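Local coordinates for protein ribonucleoside-diphosphate reductase (Pseudomonas aeruginosa, PDB 5IM3) that probably reduces ribonucleoside diphosphates to deoxyribonucleoside diphosphates for DNA synthesis, and binds dATP at its N-terminal ATP cone and at further nucleotide sites, at residues 283-295 and 316-328. Residues are numbered along the deposited sequence; the frame is centred on the assembly and turned at random.
Sequences LGKAIDHERDQQF and FELPQIFFMRVAM
Gln320 and Asp292 make the one hydrogen bond between 283-295 and 316-328. Gln320 NE2 gives to Asp292 OD1 at 2.8 Å and meets it nearly along the C-O axis, with an N-H...O angle of 148°. The amide and carboxylate planes are 61° apart. A bend at chi2 (-53°) turns the Gln320 amide to Asp292. The other oxygen, Asp292 OD2, is bonded to Tyr254 OH, so the buried carboxylate is held through both oxygens.

Apolar contacts run on both sides of this bond. Phe295 CE2 lies 3.6 Å from Pro319 CB, and Phe295 CZ is 3.8 Å from Phe323 CE2. Helix 319-330 belongs to the all-alpha domain of the reductase. The end of helix 280-286, the Ile287-Asp288 linker and the 3-10 segment 289-294 run along it in the opposite direction, with Phe295 at Pro319 and Leu283 at Met328. Helices 250-267 and 337-349 also pack here.

Ile287 CG2 lies 3.6 Å from Gln320 CB, while its CG1 branch meets Met324 CE at 3.9 Å. Met324 curls at chi2 and chi3, which brings CE to 3.7 Å from Leu283 O. Leu283 CD1 touches Met328 SD at 3.7 Å.

Within 283-295, Asp288 OD1 accepts from Glu290 N in an Asx turn.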
ATOM      1  N   LEU A 283       1.127  53.153  47.850  1.00 67.89           N
ATOM      2  CA  LEU A 283       0.905  51.953  47.049  1.00 67.40           C
ATOM      3  C   LEU A 283       0.491  50.775  47.915  1.00 67.99           C
ATOM      4  O   LEU A 283      -0.264  49.906  47.460  1.00 66.58           O
ATOM      5  CB  LEU A 283       2.165  51.596  46.259  1.00 65.86           C
ATOM      6  CG  LEU A 283       2.683  52.640  45.270  1.00 67.34           C
ATOM      7  CD1 LEU A 283       3.925  52.120  44.569  1.00 65.05           C
ATOM      8  CD2 LEU A 283       1.612  53.019  44.254  1.00 68.98           C
ATOM      9  N   GLY A 284       0.975  50.721  49.158  1.00 73.23           N
ATOM     10  CA  GLY A 284       0.586  49.643  50.049  1.00 73.38           C
ATOM     11  C   GLY A 284      -0.894  49.646  50.367  1.00 74.16           C
ATOM     12  O   GLY A 284      -1.479  48.593  50.633  1.00 75.18           O
ATOM     13  N   LYS A 285      -1.522  50.824  50.346  1.00 72.98           N
ATOM     14  CA  LYS A 285      -2.955  50.915  50.600  1.00 72.44           C
ATOM     15  C   LYS A 285      -3.778  50.587  49.361  1.00 69.67           C
ATOM     16  O   LYS A 285      -4.933  50.166  49.487  1.00 70.50           O
ATOM     17  CB  LYS A 285      -3.311  52.315  51.097  1.00 75.59           C
ATOM     18  CG  LYS A 285      -2.759  52.646  52.469  1.00 77.90           C
ATOM     19  CD  LYS A 285      -3.045  54.089  52.830  1.00 81.98           C
ATOM     20  CE  LYS A 285      -2.517  54.433  54.209  1.00 84.07           C
ATOM     21  NZ  LYS A 285      -2.453  55.904  54.409  1.00 86.62           N
ATOM     22  N   ALA A 286      -3.212  50.779  48.167  1.00 61.37           N
ATOM     23  CA  ALA A 286      -3.947  50.509  46.938  1.00 60.90           C
ATOM     24  C   ALA A 286      -4.135  49.019  46.690  1.00 60.12           C
ATOM     25  O   ALA A 286      -4.974  48.641  45.864  1.00 58.79           O
ATOM     26  CB  ALA A 286      -3.226  51.141  45.746  1.00 60.79           C
ATOM     27  N   ILE A 287      -3.380  48.166  47.384  1.00 61.26           N
ATOM     28  CA  ILE A 287      -3.457  46.730  47.154  1.00 60.84           C
ATOM     29  C   ILE A 287      -4.796  46.202  47.655  1.00 64.25           C
ATOM     30  O   ILE A 287      -5.240  46.525  48.766  1.00 64.79           O
ATOM     31  CB  ILE A 287      -2.277  46.015  47.830  1.00 62.24           C
ATOM     32  CG1 ILE A 287      -0.962  46.421  47.147  1.00 61.16           C
ATOM     33  CG2 ILE A 287      -2.459  44.499  47.774  1.00 61.69           C
ATOM     34  CD1 ILE A 287       0.286  45.861  47.806  1.00 59.94           C
ATOM     35  N   ASP A 288      -5.443  45.384  46.827  1.00 63.06           N
ATOM     36  CA  ASP A 288      -6.724  44.757  47.136  1.00 64.06           C
ATOM     37  C   ASP A 288      -6.472  43.272  47.371  1.00 64.56           C
ATOM     38  O   ASP A 288      -6.227  42.521  46.420  1.00 64.62           O
ATOM     39  CB  ASP A 288      -7.713  44.984  45.995  1.00 66.67           C
ATOM     40  CG  ASP A 288      -9.103  44.455  46.299  1.00 69.49           C
ATOM     41  OD1 ASP A 288      -9.256  43.653  47.244  1.00 69.83           O
ATOM     42  OD2 ASP A 288     -10.048  44.838  45.578  1.00 71.80           O
ATOM     43  N   HIS A 289      -6.526  42.849  48.636  1.00 66.92           N
ATOM     44  CA  HIS A 289      -6.239  41.459  48.976  1.00 68.83           C
ATOM     45  C   HIS A 289      -7.310  40.498  48.477  1.00 70.66           C
ATOM     46  O   HIS A 289      -7.041  39.297  48.367  1.00 71.39           O
ATOM     47  CB  HIS A 289      -6.096  41.301  50.491  1.00 70.42           C
ATOM     48  CG  HIS A 289      -7.405  41.246  51.215  1.00 71.93           C
ATOM     49  ND1 HIS A 289      -8.126  42.376  51.533  1.00 72.62           N
ATOM     50  CD2 HIS A 289      -8.124  40.196  51.678  1.00 72.64           C
ATOM     51  CE1 HIS A 289      -9.233  42.024  52.163  1.00 75.34           C
ATOM     52  NE2 HIS A 289      -9.256  40.707  52.263  1.00 74.38           N
ATOM     53  N   GLU A 290      -8.515  40.988  48.182  1.00 71.92           N
ATOM     54  CA  GLU A 290      -9.577  40.104  47.715  1.00 73.08           C
ATOM     55  C   GLU A 290      -9.319  39.572  46.311  1.00 70.31           C
ATOM     56  O   GLU A 290      -9.900  38.550  45.935  1.00 70.97           O
ATOM     57  CB  GLU A 290     -10.920  40.832  47.754  1.00 75.64           C
ATOM     58  CG  GLU A 290     -11.518  40.964  49.152  1.00 80.55           C
ATOM     59  CD  GLU A 290     -12.040  39.644  49.704  1.00 82.57           C
ATOM     60  OE1 GLU A 290     -12.036  38.637  48.966  1.00 82.75           O
ATOM     61  OE2 GLU A 290     -12.465  39.614  50.879  1.00 86.13           O
ATOM     62  N   ARG A 291      -8.468  40.232  45.526  1.00 67.59           N
ATOM     63  CA  ARG A 291      -8.200  39.752  44.175  1.00 68.04           C
ATOM     64  C   ARG A 291      -7.386  38.465  44.161  1.00 65.61           C
ATOM     65  O   ARG A 291      -7.264  37.845  43.100  1.00 65.16           O
ATOM     66  CB  ARG A 291      -7.498  40.844  43.369  1.00 65.77           C
ATOM     67  CG  ARG A 291      -8.228  42.176  43.449  1.00 69.25           C
ATOM     68  CD  ARG A 291      -7.776  43.152  42.386  1.00 68.15           C
ATOM     69  NE  ARG A 291      -8.340  44.480  42.610  1.00 70.24           N
ATOM     70  CZ  ARG A 291      -8.264  45.482  41.741  1.00 71.43           C
ATOM     71  NH1 ARG A 291      -7.652  45.308  40.577  1.00 71.56           N
ATOM     72  NH2 ARG A 291      -8.805  46.657  42.033  1.00 74.26           N
ATOM     73  N   ASP A 292      -6.842  38.042  45.305  1.00 70.73           N
ATOM     74  CA  ASP A 292      -6.235  36.718  45.390  1.00 72.19           C
ATOM     75  C   ASP A 292      -7.270  35.618  45.197  1.00 71.70           C
ATOM     76  O   ASP A 292      -6.933  34.518  44.742  1.00 69.73           O
ATOM     77  CB  ASP A 292      -5.533  36.545  46.738  1.00 74.92           C
ATOM     78  CG  ASP A 292      -4.153  37.171  46.765  1.00 77.51           C
ATOM     79  OD1 ASP A 292      -3.771  37.831  45.775  1.00 77.17           O
ATOM     80  OD2 ASP A 292      -3.448  37.007  47.783  1.00 79.01           O
ATOM     81  N   GLN A 293      -8.531  35.890  45.537  1.00 73.46           N
ATOM     82  CA  GLN A 293      -9.589  34.903  45.374  1.00 75.20           C
ATOM     83  C   GLN A 293      -9.894  34.603  43.911  1.00 73.77           C
ATOM     84  O   GLN A 293     -10.585  33.617  43.630  1.00 74.47           O
ATOM     85  CB  GLN A 293     -10.863  35.383  46.078  1.00 78.23           C
ATOM     86  CG  GLN A 293     -10.669  35.812  47.533  1.00 78.50           C
ATOM     87  CD  GLN A 293     -10.121  34.701  48.409  1.00 79.15           C
ATOM     88  OE1 GLN A 293      -8.930  34.396  48.367  1.00 79.94           O
ATOM     89  NE2 GLN A 293     -10.990  34.088  49.205  1.00 81.72           N
ATOM     90  N   GLN A 294      -9.395  35.419  42.980  1.00 64.97           N
ATOM     91  CA  GLN A 294      -9.692  35.235  41.565  1.00 64.70           C
ATOM     92  C   GLN A 294      -8.938  34.065  40.948  1.00 61.69           C
ATOM     93  O   GLN A 294      -9.329  33.593  39.877  1.00 62.06           O
ATOM     94  CB  GLN A 294      -9.351  36.509  40.785  1.00 63.59           C
ATOM     95  CG  GLN A 294     -10.045  37.764  41.290  1.00 65.97           C
ATOM     96  CD  GLN A 294      -9.479  39.030  40.679  1.00 65.42           C
ATOM     97  OE1 GLN A 294      -8.491  38.991  39.942  1.00 63.07           O
ATOM     98  NE2 GLN A 294     -10.101  40.163  40.984  1.00 66.77           N
ATOM     99  N   PHE A 295      -7.885  33.583  41.600  1.00 60.32           N
ATOM    100  CA  PHE A 295      -6.939  32.680  40.960  1.00 58.73           C
ATOM    101  C   PHE A 295      -7.501  31.273  40.820  1.00 59.93           C
ATOM    102  O   PHE A 295      -8.051  30.709  41.772  1.00 61.08           O
ATOM    103  CB  PHE A 295      -5.635  32.627  41.753  1.00 58.46           C
ATOM    104  CG  PHE A 295      -4.714  33.776  41.479  1.00 58.75           C
ATOM    105  CD1 PHE A 295      -4.067  33.882  40.261  1.00 57.55           C
ATOM    106  CD2 PHE A 295      -4.486  34.742  42.443  1.00 57.47           C
ATOM    107  CE1 PHE A 295      -3.215  34.935  40.005  1.00 55.04           C
ATOM    108  CE2 PHE A 295      -3.636  35.798  42.192  1.00 57.39           C
ATOM    109  CZ  PHE A 295      -3.000  35.895  40.972  1.00 56.27           C
ATOM    110  N   PHE A 316       9.446  34.998  47.889  1.00 64.08           N
ATOM    111  CA  PHE A 316       9.054  36.046  48.825  1.00 63.82           C
ATOM    112  C   PHE A 316       8.288  37.171  48.134  1.00 61.69           C
ATOM    113  O   PHE A 316       8.238  38.290  48.652  1.00 63.51           O
ATOM    114  CB  PHE A 316      10.275  36.593  49.570  1.00 64.40           C
ATOM    115  CG  PHE A 316      11.271  37.300  48.694  1.00 64.60           C
ATOM    116  CD1 PHE A 316      12.232  36.589  47.994  1.00 64.62           C
ATOM    117  CD2 PHE A 316      11.261  38.682  48.590  1.00 64.38           C
ATOM    118  CE1 PHE A 316      13.154  37.241  47.196  1.00 63.74           C
ATOM    119  CE2 PHE A 316      12.181  39.340  47.794  1.00 64.36           C
ATOM    120  CZ  PHE A 316      13.128  38.619  47.096  1.00 64.00           C
ATOM    121  N   GLU A 317       7.672  36.889  46.986  1.00 62.06           N
ATOM    122  CA  GLU A 317       6.823  37.845  46.280  1.00 61.41           C
ATOM    123  C   GLU A 317       5.406  37.285  46.226  1.00 60.35           C
ATOM    124  O   GLU A 317       5.165  36.260  45.578  1.00 57.73           O
ATOM    125  CB  GLU A 317       7.358  38.119  44.876  1.00 60.00           C
ATOM    126  CG  GLU A 317       6.613  39.215  44.132  1.00 61.54           C
ATOM    127  CD  GLU A 317       7.247  39.549  42.795  1.00 62.40           C
ATOM    128  OE1 GLU A 317       7.695  38.615  42.093  1.00 62.34           O
ATOM    129  OE2 GLU A 317       7.303  40.749  42.449  1.00 60.53           O
ATOM    130  N   LEU A 318       4.474  37.959  46.900  1.00 59.20           N
ATOM    131  CA  LEU A 318       3.081  37.535  46.919  1.00 59.56           C
ATOM    132  C   LEU A 318       2.339  38.044  45.686  1.00 57.98           C
ATOM    133  O   LEU A 318       2.762  39.013  45.051  1.00 61.37           O
ATOM    134  CB  LEU A 318       2.401  38.032  48.192  1.00 60.78           C
ATOM    135  CG  LEU A 318       2.749  37.230  49.450  1.00 61.58           C
ATOM    136  CD1 LEU A 318       2.304  37.947  50.713  1.00 61.51           C
ATOM    137  CD2 LEU A 318       2.123  35.841  49.382  1.00 61.63           C
ATOM    138  N   PRO A 319       1.215  37.412  45.331  1.00 54.52           N
ATOM    139  CA  PRO A 319       0.606  37.706  44.019  1.00 53.74           C
ATOM    140  C   PRO A 319       0.269  39.173  43.798  1.00 53.81           C
ATOM    141  O   PRO A 319       0.592  39.720  42.738  1.00 52.38           O
ATOM    142  CB  PRO A 319      -0.648  36.819  44.019  1.00 55.91           C
ATOM    143  CG  PRO A 319      -0.333  35.714  44.960  1.00 57.77           C
ATOM    144  CD  PRO A 319       0.491  36.346  46.046  1.00 56.65           C
ATOM    145  N   GLN A 320      -0.388  39.828  44.757  1.00 55.64           N
ATOM    146  CA  GLN A 320      -0.746  41.229  44.555  1.00 56.76           C
ATOM    147  C   GLN A 320       0.482  42.126  44.547  1.00 55.23           C
ATOM    148  O   GLN A 320       0.476  43.175  43.895  1.00 54.57           O
ATOM    149  CB  GLN A 320      -1.731  41.689  45.630  1.00 55.86           C
ATOM    150  CG  GLN A 320      -3.040  40.919  45.639  1.00 57.33           C
ATOM    151  CD  GLN A 320      -3.707  40.884  44.272  1.00 58.12           C
ATOM    152  OE1 GLN A 320      -4.023  41.925  43.697  1.00 57.54           O
ATOM    153  NE2 GLN A 320      -3.907  39.683  43.740  1.00 57.18           N
ATOM    154  N   ILE A 321       1.539  41.737  45.263  1.00 55.25           N
ATOM    155  CA  ILE A 321       2.783  42.492  45.205  1.00 54.90           C
ATOM    156  C   ILE A 321       3.484  42.246  43.876  1.00 53.07           C
ATOM    157  O   ILE A 321       4.145  43.142  43.340  1.00 52.24           O
ATOM    158  CB  ILE A 321       3.668  42.132  46.415  1.00 57.27           C
ATOM    159  CG1 ILE A 321       3.131  42.838  47.670  1.00 59.00           C
ATOM    160  CG2 ILE A 321       5.132  42.497  46.164  1.00 55.65           C
ATOM    161  CD1 ILE A 321       3.847  42.472  48.960  1.00 59.91           C
ATOM    162  N   PHE A 322       3.347  41.041  43.319  1.00 49.80           N
ATOM    163  CA  PHE A 322       3.849  40.783  41.975  1.00 50.90           C
ATOM    164  C   PHE A 322       3.222  41.740  40.969  1.00 49.84           C
ATOM    165  O   PHE A 322       3.928  42.401  40.199  1.00 49.20           O
ATOM    166  CB  PHE A 322       3.575  39.329  41.583  1.00 52.41           C
ATOM    167  CG  PHE A 322       3.723  39.055  40.110  1.00 49.47           C
ATOM    168  CD1 PHE A 322       4.978  38.944  39.531  1.00 49.67           C
ATOM    169  CD2 PHE A 322       2.605  38.906  39.307  1.00 50.15           C
ATOM    170  CE1 PHE A 322       5.112  38.689  38.176  1.00 48.87           C
ATOM    171  CE2 PHE A 322       2.732  38.649  37.953  1.00 47.99           C
ATOM    172  CZ  PHE A 322       3.986  38.539  37.387  1.00 48.16           C
ATOM    173  N   PHE A 323       1.890  41.836  40.969  1.00 52.52           N
ATOM    174  CA  PHE A 323       1.223  42.747  40.047  1.00 52.86           C
ATOM    175  C   PHE A 323       1.623  44.190  40.310  1.00 51.95           C
ATOM    176  O   PHE A 323       1.720  44.988  39.370  1.00 50.69           O
ATOM    177  CB  PHE A 323      -0.297  42.590  40.151  1.00 52.97           C
ATOM    178  CG  PHE A 323      -0.822  41.313  39.552  1.00 55.36           C
ATOM    179  CD1 PHE A 323      -0.372  40.869  38.319  1.00 53.60           C
ATOM    180  CD2 PHE A 323      -1.769  40.555  40.226  1.00 56.98           C
ATOM    181  CE1 PHE A 323      -0.852  39.697  37.767  1.00 53.12           C
ATOM    182  CE2 PHE A 323      -2.254  39.380  39.677  1.00 55.94           C
ATOM    183  CZ  PHE A 323      -1.790  38.952  38.443  1.00 56.54           C
ATOM    184  N   MET A 324       1.867  44.540  41.573  1.00 49.36           N
ATOM    185  CA  MET A 324       2.272  45.902  41.894  1.00 53.34           C
ATOM    186  C   MET A 324       3.695  46.178  41.416  1.00 51.53           C
ATOM    187  O   MET A 324       4.000  47.294  40.982  1.00 52.64           O
ATOM    188  CB  MET A 324       2.142  46.142  43.402  1.00 54.26           C
ATOM    189  CG  MET A 324       2.485  47.556  43.854  1.00 56.59           C
ATOM    190  SD  MET A 324       1.441  48.827  43.105  1.00 58.90           S
ATOM    191  CE  MET A 324      -0.099  48.560  43.982  1.00 58.79           C
ATOM    192  N   ARG A 325       4.579  45.176  41.479  1.00 52.34           N
ATOM    193  CA  ARG A 325       5.929  45.358  40.950  1.00 53.11           C
ATOM    194  C   ARG A 325       5.895  45.638  39.456  1.00 52.19           C
ATOM    195  O   ARG A 325       6.598  46.524  38.961  1.00 55.66           O
ATOM    196  CB  ARG A 325       6.801  44.131  41.218  1.00 53.28           C
ATOM    197  CG  ARG A 325       7.943  44.007  40.190  1.00 54.76           C
ATOM    198  CD  ARG A 325       8.967  42.961  40.544  1.00 53.58           C
ATOM    199  NE  ARG A 325       8.476  41.596  40.364  1.00 54.16           N
ATOM    200  CZ  ARG A 325       8.453  40.941  39.206  1.00 54.69           C
ATOM    201  NH1 ARG A 325       8.871  41.518  38.084  1.00 55.91           N
ATOM    202  NH2 ARG A 325       8.000  39.697  39.166  1.00 55.51           N
ATOM    203  N   VAL A 326       5.112  44.857  38.712  1.00 52.70           N
ATOM    204  CA  VAL A 326       5.041  45.053  37.267  1.00 52.09           C
ATOM    205  C   VAL A 326       4.486  46.435  36.963  1.00 51.52           C
ATOM    206  O   VAL A 326       5.005  47.157  36.100  1.00 50.44           O
ATOM    207  CB  VAL A 326       4.193  43.943  36.615  1.00 48.96           C
ATOM    208  CG1 VAL A 326       4.160  44.112  35.099  1.00 49.95           C
ATOM    209  CG2 VAL A 326       4.737  42.575  36.986  1.00 47.47           C
ATOM    210  N   ALA A 327       3.434  46.830  37.682  1.00 49.18           N
ATOM    211  CA  ALA A 327       2.849  48.151  37.494  1.00 50.68           C
ATOM    212  C   ALA A 327       3.871  49.242  37.784  1.00 49.68           C
ATOM    213  O   ALA A 327       4.003  50.202  37.017  1.00 50.27           O
ATOM    214  CB  ALA A 327       1.623  48.305  38.393  1.00 51.42           C
ATOM    215  N   MET A 328       4.604  49.107  38.892  1.00 52.31           N
ATOM    216  CA  MET A 328       5.631  50.089  39.229  1.00 53.85           C
ATOM    217  C   MET A 328       6.712  50.133  38.157  1.00 52.68           C
ATOM    218  O   MET A 328       7.103  51.212  37.694  1.00 51.82           O
ATOM    219  CB  MET A 328       6.241  49.760  40.595  1.00 55.26           C
ATOM    220  CG  MET A 328       5.307  49.990  41.788  1.00 56.52           C
ATOM    221  SD  MET A 328       5.895  49.219  43.314  1.00 55.23           S
ATOM    222  CE  MET A 328       7.241  50.307  43.764  1.00 56.05           C
TER